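Local coordinates for protein telomerase reverse transcriptase (Takifugu rubripes, PDB 4LMO) that forms the RNA-binding domain of the telomerase catalytic subunit, a reverse transcriptase that lengthens chromosome ends by copying a template within its RNA component, at residues A104-C117 / R234-A248. Sequence-based numbering, arbitrary orientation.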
ATOM      1  N   ALA A 104      29.233   1.613  -1.838  1.00 87.11           N
ATOM      2  CA  ALA A 104      29.592   3.030  -1.988  1.00 86.66           C
ATOM      3  C   ALA A 104      31.091   3.310  -1.881  1.00 88.04           C
ATOM      4  O   ALA A 104      31.663   3.984  -2.741  1.00 87.31           O
ATOM      5  CB  ALA A 104      28.817   3.881  -0.987  1.00 85.89           C
ATOM      6  N   GLY A 105      31.715   2.780  -0.830  1.00 89.35           N
ATOM      7  CA  GLY A 105      33.145   2.955  -0.599  1.00 89.88           C
ATOM      8  C   GLY A 105      33.473   4.387  -0.231  1.00 90.19           C
ATOM      9  O   GLY A 105      33.506   4.742   0.949  1.00 91.11           O
ATOM     10  N   GLN A 106      33.709   5.208  -1.255  1.00 89.03           N
ATOM     11  CA  GLN A 106      34.018   6.629  -1.080  1.00 87.94           C
ATOM     12  C   GLN A 106      33.441   7.480  -2.217  1.00 84.92           C
ATOM     13  O   GLN A 106      34.149   8.294  -2.818  1.00 84.97           O
ATOM     14  CB  GLN A 106      35.533   6.845  -0.972  1.00 91.19           C
ATOM     15  CG  GLN A 106      36.115   6.595   0.413  1.00 93.65           C
ATOM     16  CD  GLN A 106      37.626   6.717   0.448  1.00 95.89           C
ATOM     17  OE1 GLN A 106      38.317   6.374  -0.514  1.00 97.94           O
ATOM     18  NE2 GLN A 106      38.151   7.203   1.567  1.00 96.36           N
ATOM     19  N   ALA A 107      32.156   7.289  -2.504  1.00 81.13           N
ATOM     20  CA  ALA A 107      31.475   8.054  -3.548  1.00 77.51           C
ATOM     21  C   ALA A 107      31.004   9.417  -3.032  1.00 75.37           C
ATOM     22  O   ALA A 107      30.733   9.582  -1.839  1.00 74.63           O
ATOM     23  CB  ALA A 107      30.312   7.257  -4.118  1.00 74.71           C
ATOM     24  N   GLU A 108      30.917  10.388  -3.939  1.00 73.52           N
ATOM     25  CA  GLU A 108      30.489  11.746  -3.597  1.00 72.44           C
ATOM     26  C   GLU A 108      28.966  11.899  -3.648  1.00 69.58           C
ATOM     27  O   GLU A 108      28.269  11.042  -4.193  1.00 68.55           O
ATOM     28  CB  GLU A 108      31.168  12.770  -4.513  1.00 74.66           C
ATOM     29  CG  GLU A 108      32.640  13.008  -4.199  1.00 78.11           C
ATOM     30  CD  GLU A 108      33.336  13.919  -5.202  1.00 80.44           C
ATOM     31  OE1 GLU A 108      32.662  14.476  -6.098  1.00 80.86           O
ATOM     32  OE2 GLU A 108      34.570  14.082  -5.094  1.00 82.45           O
ATOM     33  N   LEU A 109      28.465  12.992  -3.071  1.00 66.94           N
ATOM     34  CA  LEU A 109      27.028  13.270  -3.004  1.00 64.12           C
ATOM     35  C   LEU A 109      26.372  13.338  -4.385  1.00 61.60           C
ATOM     36  O   LEU A 109      25.271  12.815  -4.582  1.00 60.26           O
ATOM     37  CB  LEU A 109      26.771  14.578  -2.245  1.00 65.55           C
ATOM     38  CG  LEU A 109      25.325  14.876  -1.832  1.00 65.49           C
ATOM     39  CD1 LEU A 109      25.068  14.404  -0.409  1.00 65.59           C
ATOM     40  CD2 LEU A 109      25.031  16.363  -1.951  1.00 67.39           C
ATOM     41  N   SER A 110      27.059  13.977  -5.330  1.00 59.46           N
ATOM     42  CA  SER A 110      26.551  14.164  -6.691  1.00 56.72           C
ATOM     43  C   SER A 110      26.403  12.851  -7.471  1.00 54.86           C
ATOM     44  O   SER A 110      25.688  12.800  -8.473  1.00 54.92           O
ATOM     45  CB  SER A 110      27.434  15.151  -7.463  1.00 57.43           C
ATOM     46  OG  SER A 110      28.801  14.781  -7.393  1.00 57.76           O
ATOM     47  N   SER A 111      27.080  11.804  -7.003  1.00 52.45           N
ATOM     48  CA  SER A 111      26.975  10.469  -7.590  1.00 50.46           C
ATOM     49  C   SER A 111      25.568   9.879  -7.434  1.00 48.05           C
ATOM     50  O   SER A 111      25.093   9.153  -8.310  1.00 46.81           O
ATOM     51  CB  SER A 111      28.019   9.536  -6.963  1.00 51.42           C
ATOM     52  OG  SER A 111      27.844   8.191  -7.380  1.00 52.39           O
ATOM     53  N   PHE A 112      24.908  10.207  -6.325  1.00 46.24           N
ATOM     54  CA  PHE A 112      23.617   9.608  -5.981  1.00 43.61           C
ATOM     55  C   PHE A 112      22.407  10.478  -6.322  1.00 42.30           C
ATOM     56  O   PHE A 112      21.285   9.980  -6.377  1.00 41.82           O
ATOM     57  CB  PHE A 112      23.592   9.204  -4.504  1.00 43.22           C
ATOM     58  CG  PHE A 112      24.680   8.242  -4.122  1.00 43.55           C
ATOM     59  CD1 PHE A 112      24.537   6.878  -4.353  1.00 43.61           C
ATOM     60  CD2 PHE A 112      25.853   8.701  -3.531  1.00 44.30           C
ATOM     61  CE1 PHE A 112      25.543   5.988  -4.004  1.00 44.21           C
ATOM     62  CE2 PHE A 112      26.862   7.818  -3.179  1.00 45.19           C
ATOM     63  CZ  PHE A 112      26.708   6.460  -3.417  1.00 45.12           C
ATOM     64  N   LEU A 113      22.637  11.769  -6.553  1.00 42.32           N
ATOM     65  CA  LEU A 113      21.555  12.697  -6.905  1.00 42.01           C
ATOM     66  C   LEU A 113      20.737  12.283  -8.144  1.00 41.68           C
ATOM     67  O   LEU A 113      19.512  12.406  -8.131  1.00 41.17           O
ATOM     68  CB  LEU A 113      22.072  14.138  -7.041  1.00 42.76           C
ATOM     69  CG  LEU A 113      22.582  14.855  -5.782  1.00 43.29           C
ATOM     70  CD1 LEU A 113      23.272  16.156  -6.155  1.00 44.74           C
ATOM     71  CD2 LEU A 113      21.468  15.120  -4.779  1.00 43.53           C
ATOM     72  N   PRO A 114      21.400  11.782  -9.211  1.00 42.03           N
ATOM     73  CA  PRO A 114      20.622  11.328 -10.372  1.00 41.58           C
ATOM     74  C   PRO A 114      19.897   9.996 -10.159  1.00 40.91           C
ATOM     75  O   PRO A 114      19.055   9.623 -10.980  1.00 41.11           O
ATOM     76  CB  PRO A 114      21.684  11.157 -11.470  1.00 42.09           C
ATOM     77  CG  PRO A 114      22.904  11.852 -10.969  1.00 42.71           C
ATOM     78  CD  PRO A 114      22.847  11.708  -9.483  1.00 42.30           C
ATOM     79  N   GLN A 115      20.220   9.285  -9.079  1.00 40.02           N
ATOM     80  CA  GLN A 115      19.660   7.955  -8.842  1.00 39.05           C
ATOM     81  C   GLN A 115      18.290   7.999  -8.163  1.00 38.13           C
ATOM     82  O   GLN A 115      18.134   7.577  -7.013  1.00 37.75           O
ATOM     83  CB  GLN A 115      20.636   7.079  -8.049  1.00 39.34           C
ATOM     84  CG  GLN A 115      20.370   5.589  -8.199  1.00 39.56           C
ATOM     85  CD  GLN A 115      21.118   4.746  -7.187  1.00 39.90           C
ATOM     86  OE1 GLN A 115      22.313   4.937  -6.952  1.00 40.62           O
ATOM     87  NE2 GLN A 115      20.415   3.796  -6.587  1.00 39.72           N
ATOM     88  N   HIS A 116      17.303   8.515  -8.888  1.00 37.49           N
ATOM     89  CA  HIS A 116      15.920   8.536  -8.423  1.00 37.34           C
ATOM     90  C   HIS A 116      15.037   7.741  -9.350  1.00 37.46           C
ATOM     91  O   HIS A 116      15.433   7.425 -10.472  1.00 37.76           O
ATOM     92  CB  HIS A 116      15.418   9.972  -8.276  1.00 36.76           C
ATOM     93  CG  HIS A 116      15.611  10.820  -9.511  1.00 36.58           C
ATOM     94  ND1 HIS A 116      14.616  11.076 -10.376  1.00 36.59           N
ATOM     95  CD2 HIS A 116      16.738  11.469 -10.006  1.00 37.25           C
ATOM     96  CE1 HIS A 116      15.077  11.852 -11.373  1.00 37.07           C
ATOM     97  NE2 HIS A 116      16.377  12.089 -11.146  1.00 37.62           N
ATOM     98  N   CYS A 117      13.841   7.399  -8.883  1.00 37.70           N
ATOM     99  CA  CYS A 117      12.896   6.615  -9.670  1.00 37.98           C
ATOM    100  C   CYS A 117      11.776   7.482 -10.230  1.00 36.81           C
ATOM    101  O   CYS A 117      11.102   8.194  -9.483  1.00 37.20           O
ATOM    102  CB  CYS A 117      12.301   5.488  -8.824  1.00 39.09           C
ATOM    103  SG  CYS A 117      13.534   4.419  -8.046  1.00 42.39           S
ATOM    104  N   ARG A 234      10.706  14.243  -7.249  1.00 49.55           N
ATOM    105  CA  ARG A 234      11.610  13.107  -7.421  1.00 46.85           C
ATOM    106  C   ARG A 234      11.399  12.057  -6.330  1.00 44.53           C
ATOM    107  O   ARG A 234      11.380  12.386  -5.143  1.00 45.25           O
ATOM    108  CB  ARG A 234      13.070  13.572  -7.413  1.00 46.59           C
ATOM    109  CG  ARG A 234      13.513  14.309  -8.668  1.00 47.10           C
ATOM    110  CD  ARG A 234      14.973  14.721  -8.569  1.00 47.32           C
ATOM    111  NE  ARG A 234      15.472  15.315  -9.810  1.00 48.32           N
ATOM    112  CZ  ARG A 234      16.732  15.701 -10.010  1.00 48.76           C
ATOM    113  NH1 ARG A 234      17.643  15.557  -9.057  1.00 49.66           N
ATOM    114  NH2 ARG A 234      17.083  16.230 -11.174  1.00 49.21           N
ATOM    115  N   PHE A 235      11.243  10.800  -6.739  1.00 41.65           N
ATOM    116  CA  PHE A 235      11.148   9.676  -5.809  1.00 39.48           C
ATOM    117  C   PHE A 235      12.494   8.975  -5.673  1.00 38.52           C
ATOM    118  O   PHE A 235      13.001   8.417  -6.643  1.00 38.52           O
ATOM    119  CB  PHE A 235      10.129   8.644  -6.299  1.00 39.38           C
ATOM    120  CG  PHE A 235       8.711   9.126  -6.295  1.00 39.79           C
ATOM    121  CD1 PHE A 235       8.123   9.594  -7.462  1.00 40.45           C
ATOM    122  CD2 PHE A 235       7.950   9.085  -5.130  1.00 39.69           C
ATOM    123  CE1 PHE A 235       6.807  10.028  -7.469  1.00 40.62           C
ATOM    124  CE2 PHE A 235       6.635   9.519  -5.128  1.00 40.19           C
ATOM    125  CZ  PHE A 235       6.062   9.991  -6.300  1.00 40.66           C
ATOM    126  N   TYR A 236      13.065   8.995  -4.473  1.00 37.09           N
ATOM    127  CA  TYR A 236      14.273   8.225  -4.199  1.00 36.72           C
ATOM    128  C   TYR A 236      13.931   6.970  -3.407  1.00 35.97           C
ATOM    129  O   TYR A 236      13.179   7.039  -2.435  1.00 35.84           O
ATOM    130  CB  TYR A 236      15.288   9.057  -3.408  1.00 36.59           C
ATOM    131  CG  TYR A 236      15.970  10.152  -4.197  1.00 36.92           C
ATOM    132  CD1 TYR A 236      17.190   9.927  -4.833  1.00 37.18           C
ATOM    133  CD2 TYR A 236      15.399  11.422  -4.296  1.00 36.69           C
ATOM    134  CE1 TYR A 236      17.818  10.934  -5.553  1.00 37.43           C
ATOM    135  CE2 TYR A 236      16.018  12.432  -5.013  1.00 36.91           C
ATOM    136  CZ  TYR A 236      17.224  12.185  -5.638  1.00 37.51           C
ATOM    137  OH  TYR A 236      17.832  13.195  -6.347  1.00 38.07           O
ATOM    138  N   ARG A 237      14.477   5.831  -3.821  1.00 35.76           N
ATOM    139  CA  ARG A 237      14.478   4.636  -2.976  1.00 35.66           C
ATOM    140  C   ARG A 237      15.027   5.067  -1.621  1.00 35.99           C
ATOM    141  O   ARG A 237      16.055   5.753  -1.560  1.00 36.51           O
ATOM    142  CB  ARG A 237      15.373   3.548  -3.569  1.00 35.58           C
ATOM    143  CG  ARG A 237      14.864   2.900  -4.852  1.00 35.49           C
ATOM    144  CD  ARG A 237      14.001   1.677  -4.582  1.00 34.90           C
ATOM    145  NE  ARG A 237      14.658   0.717  -3.696  1.00 35.27           N
ATOM    146  CZ  ARG A 237      15.311  -0.371  -4.095  1.00 35.83           C
ATOM    147  NH1 ARG A 237      15.407  -0.673  -5.384  1.00 35.85           N
ATOM    148  NH2 ARG A 237      15.867  -1.168  -3.192  1.00 36.46           N
ATOM    149  N   GLN A 238      14.348   4.685  -0.542  1.00 35.78           N
ATOM    150  CA  GLN A 238      14.698   5.195   0.788  1.00 36.26           C
ATOM    151  C   GLN A 238      16.157   4.912   1.175  1.00 36.25           C
ATOM    152  O   GLN A 238      16.747   5.660   1.953  1.00 36.62           O
ATOM    153  CB  GLN A 238      13.710   4.708   1.866  1.00 36.79           C
ATOM    154  CG  GLN A 238      14.261   3.710   2.876  1.00 38.22           C
ATOM    155  CD  GLN A 238      13.972   2.271   2.513  1.00 39.46           C
ATOM    156  OE1 GLN A 238      12.991   1.976   1.828  1.00 40.18           O
ATOM    157  NE2 GLN A 238      14.820   1.362   2.982  1.00 39.61           N
ATOM    158  N   GLU A 239      16.726   3.846   0.612  1.00 36.19           N
ATOM    159  CA  GLU A 239      18.135   3.500   0.818  1.00 36.64           C
ATOM    160  C   GLU A 239      19.060   4.566   0.234  1.00 36.43           C
ATOM    161  O   GLU A 239      20.047   4.950   0.866  1.00 36.68           O
ATOM    162  CB  GLU A 239      18.471   2.137   0.201  1.00 37.08           C
ATOM    163  CG  GLU A 239      17.737   0.950   0.812  1.00 37.36           C
ATOM    164  CD  GLU A 239      16.430   0.627   0.108  1.00 37.73           C
ATOM    165  OE1 GLU A 239      15.838   1.529  -0.529  1.00 37.25           O
ATOM    166  OE2 GLU A 239      15.991  -0.541   0.196  1.00 38.01           O
ATOM    167  N   VAL A 240      18.733   5.037  -0.969  1.00 35.70           N
ATOM    168  CA  VAL A 240      19.507   6.091  -1.628  1.00 35.95           C
ATOM    169  C   VAL A 240      19.309   7.418  -0.895  1.00 35.71           C
ATOM    170  O   VAL A 240      20.240   8.222  -0.789  1.00 36.32           O
ATOM    171  CB  VAL A 240      19.137   6.260  -3.119  1.00 35.57           C
ATOM    172  CG1 VAL A 240      20.238   7.009  -3.857  1.00 36.01           C
ATOM    173  CG2 VAL A 240      18.900   4.913  -3.780  1.00 35.38           C
ATOM    174  N   TRP A 241      18.098   7.634  -0.385  1.00 34.91           N
ATOM    175  CA  TRP A 241      17.799   8.835   0.393  1.00 34.82           C
ATOM    176  C   TRP A 241      18.550   8.853   1.698  1.00 35.40           C
ATOM    177  O   TRP A 241      19.083   9.888   2.094  1.00 35.62           O
ATOM    178  CB  TRP A 241      16.301   8.991   0.628  1.00 33.43           C
ATOM    179  CG  TRP A 241      15.971  10.311   1.280  1.00 33.32           C
ATOM    180  CD1 TRP A 241      15.604  10.540   2.604  1.00 33.01           C
ATOM    181  CD2 TRP A 241      16.009  11.641   0.659  1.00 33.06           C
ATOM    182  NE1 TRP A 241      15.400  11.878   2.830  1.00 33.11           N
ATOM    183  CE2 TRP A 241      15.631  12.595   1.708  1.00 33.13           C
ATOM    184  CE3 TRP A 241      16.301  12.120  -0.615  1.00 33.40           C
ATOM    185  CZ2 TRP A 241      15.553  13.959   1.468  1.00 33.39           C
ATOM    186  CZ3 TRP A 241      16.221  13.500  -0.843  1.00 33.67           C
ATOM    187  CH2 TRP A 241      15.853  14.395   0.174  1.00 33.66           C
ATOM    188  N   ALA A 242      18.604   7.703   2.368  1.00 36.10           N
ATOM    189  CA  ALA A 242      19.385   7.552   3.595  1.00 38.19           C
ATOM    190  C   ALA A 242      20.880   7.812   3.364  1.00 39.46           C
ATOM    191  O   ALA A 242      21.558   8.353   4.236  1.00 40.44           O
ATOM    192  CB  ALA A 242      19.164   6.176   4.203  1.00 38.25           C
ATOM    193  N   LYS A 243      21.377   7.430   2.187  1.00 40.44           N
ATOM    194  CA  LYS A 243      22.760   7.707   1.783  1.00 41.92           C
ATOM    195  C   LYS A 243      22.993   9.203   1.533  1.00 42.12           C
ATOM    196  O   LYS A 243      24.019   9.750   1.941  1.00 43.00           O
ATOM    197  CB  LYS A 243      23.131   6.895   0.535  1.00 42.53           C
ATOM    198  CG  LYS A 243      24.612   6.922   0.165  1.00 44.37           C
ATOM    199  CD  LYS A 243      25.339   5.630   0.524  1.00 45.37           C
ATOM    200  CE  LYS A 243      25.797   5.591   1.977  1.00 46.86           C
ATOM    201  NZ  LYS A 243      26.751   4.472   2.226  1.00 47.84           N
ATOM    202  N   LEU A 244      22.042   9.855   0.863  1.00 41.77           N
ATOM    203  CA  LEU A 244      22.136  11.294   0.587  1.00 42.74           C
ATOM    204  C   LEU A 244      22.142  12.129   1.867  1.00 43.94           C
ATOM    205  O   LEU A 244      22.919  13.076   1.985  1.00 45.34           O
ATOM    206  CB  LEU A 244      21.006  11.760  -0.339  1.00 41.53           C
ATOM    207  CG  LEU A 244      21.069  11.410  -1.830  1.00 41.10           C
ATOM    208  CD1 LEU A 244      19.727  11.685  -2.489  1.00 39.72           C
ATOM    209  CD2 LEU A 244      22.183  12.164  -2.548  1.00 41.23           C
ATOM    210  N   GLN A 245      21.279  11.770   2.815  1.00 44.14           N
ATOM    211  CA  GLN A 245      21.222  12.443   4.114  1.00 45.37           C
ATOM    212  C   GLN A 245      22.531  12.290   4.882  1.00 47.67           C
ATOM    213  O   GLN A 245      23.028  13.252   5.468  1.00 48.97           O
ATOM    214  CB  GLN A 245      20.053  11.909   4.952  1.00 43.87           C
ATOM    215  CG  GLN A 245      18.681  12.346   4.461  1.00 42.13           C
ATOM    216  CD  GLN A 245      18.494  13.851   4.518  1.00 42.11           C
ATOM    217  OE1 GLN A 245      18.629  14.465   5.577  1.00 42.50           O
ATOM    218  NE2 GLN A 245      18.182  14.451   3.379  1.00 41.30           N
ATOM    219  N   ASP A 246      23.081  11.078   4.861  1.00 49.46           N
ATOM    220  CA  ASP A 246      24.327  10.761   5.549  1.00 52.43           C
ATOM    221  C   ASP A 246      25.515  11.574   5.029  1.00 53.68           C
ATOM    222  O   ASP A 246      26.242  12.182   5.814  1.00 55.84           O
ATOM    223  CB  ASP A 246      24.625   9.262   5.444  1.00 53.97           C
ATOM    224  CG  ASP A 246      25.855   8.852   6.232  1.00 56.95           C
ATOM    225  OD1 ASP A 246      25.973   9.253   7.412  1.00 58.50           O
ATOM    226  OD2 ASP A 246      26.702   8.123   5.673  1.00 58.74           O
ATOM    227  N   LEU A 247      25.699  11.582   3.708  1.00 53.40           N
ATOM    228  CA  LEU A 247      26.821  12.281   3.075  1.00 53.60           C
ATOM    229  C   LEU A 247      26.683  13.801   3.145  1.00 53.63           C
ATOM    230  O   LEU A 247      27.685  14.518   3.172  1.00 53.72           O
ATOM    231  CB  LEU A 247      26.981  11.840   1.617  1.00 53.75           C
ATOM    232  CG  LEU A 247      27.324  10.380   1.299  1.00 53.50           C
ATOM    233  CD1 LEU A 247      26.979  10.071  -0.148  1.00 53.39           C
ATOM    234  CD2 LEU A 247      28.788  10.068   1.577  1.00 54.68           C
ATOM    235  N   ALA A 248      25.443  14.282   3.170  1.00 53.81           N
ATOM    236  CA  ALA A 248      25.170  15.714   3.296  1.00 54.72           C
ATOM    237  C   ALA A 248      25.471  16.226   4.704  1.00 56.07           C
ATOM    238  O   ALA A 248      25.883  17.376   4.875  1.00 56.47           O
ATOM    239  CB  ALA A 248      23.727  16.018   2.917  1.00 53.51           C
TER
HETATM  240  O   HOH W   1      16.004   5.763  -6.152  1.00 41.85           O
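Leu109 lays its CD1 methyl on the last turns of helix 238-251, 3.8 Å from Leu247 CB and also against Ala248 CB, whose small side chain leaves room for the branch. One turn on, Phe112 is the knob that fits a hole formed by Val240, Lys243, Leu244 and Leu247. Lys243 CG stands over the ring face, 4.1 Å from the Phe112 centroid, so the lysine lends its aliphatic stem to the apolar layer; Leu247 CD1 packs beside Phe112 CE2, and Leu244 CD2 reaches both Phe112 CB and Leu113 CD2.

A type I turn from Phe112 to Gln115 follows, and its carbonyls become the partners. Tyr236 OH donates to Leu113 O at 2.6 Å, in the carbonyl plane and on a lone pair. A phenylalanine at Tyr236 would probably leave Leu113 O without its hydroxyl donor and the turn less firmly held to the strand. A water bridges Gln115 O to Arg237 N. His116 CB sits over one face of the Tyr236 ring, and Leu244 CD1 lies over the opposite face, holding the ring between them.

His116 CG lies between its backbone N and carbonyl carbon (chi1 53°), which turns the imidazole toward Arg234, whose extended chain brings CD over the ring centre and lays the guanidinium flat on it, planes 11° apart. Finally, Cys117 N gives an almost straight bond, 2.6 Å long, to Phe235 O, while its SG is tied to Cys96 in a disulfide. Together these contacts dock a short helix and turn on helix 238-251 and the hairpin strand before it, within the telomerase RNA-binding domain.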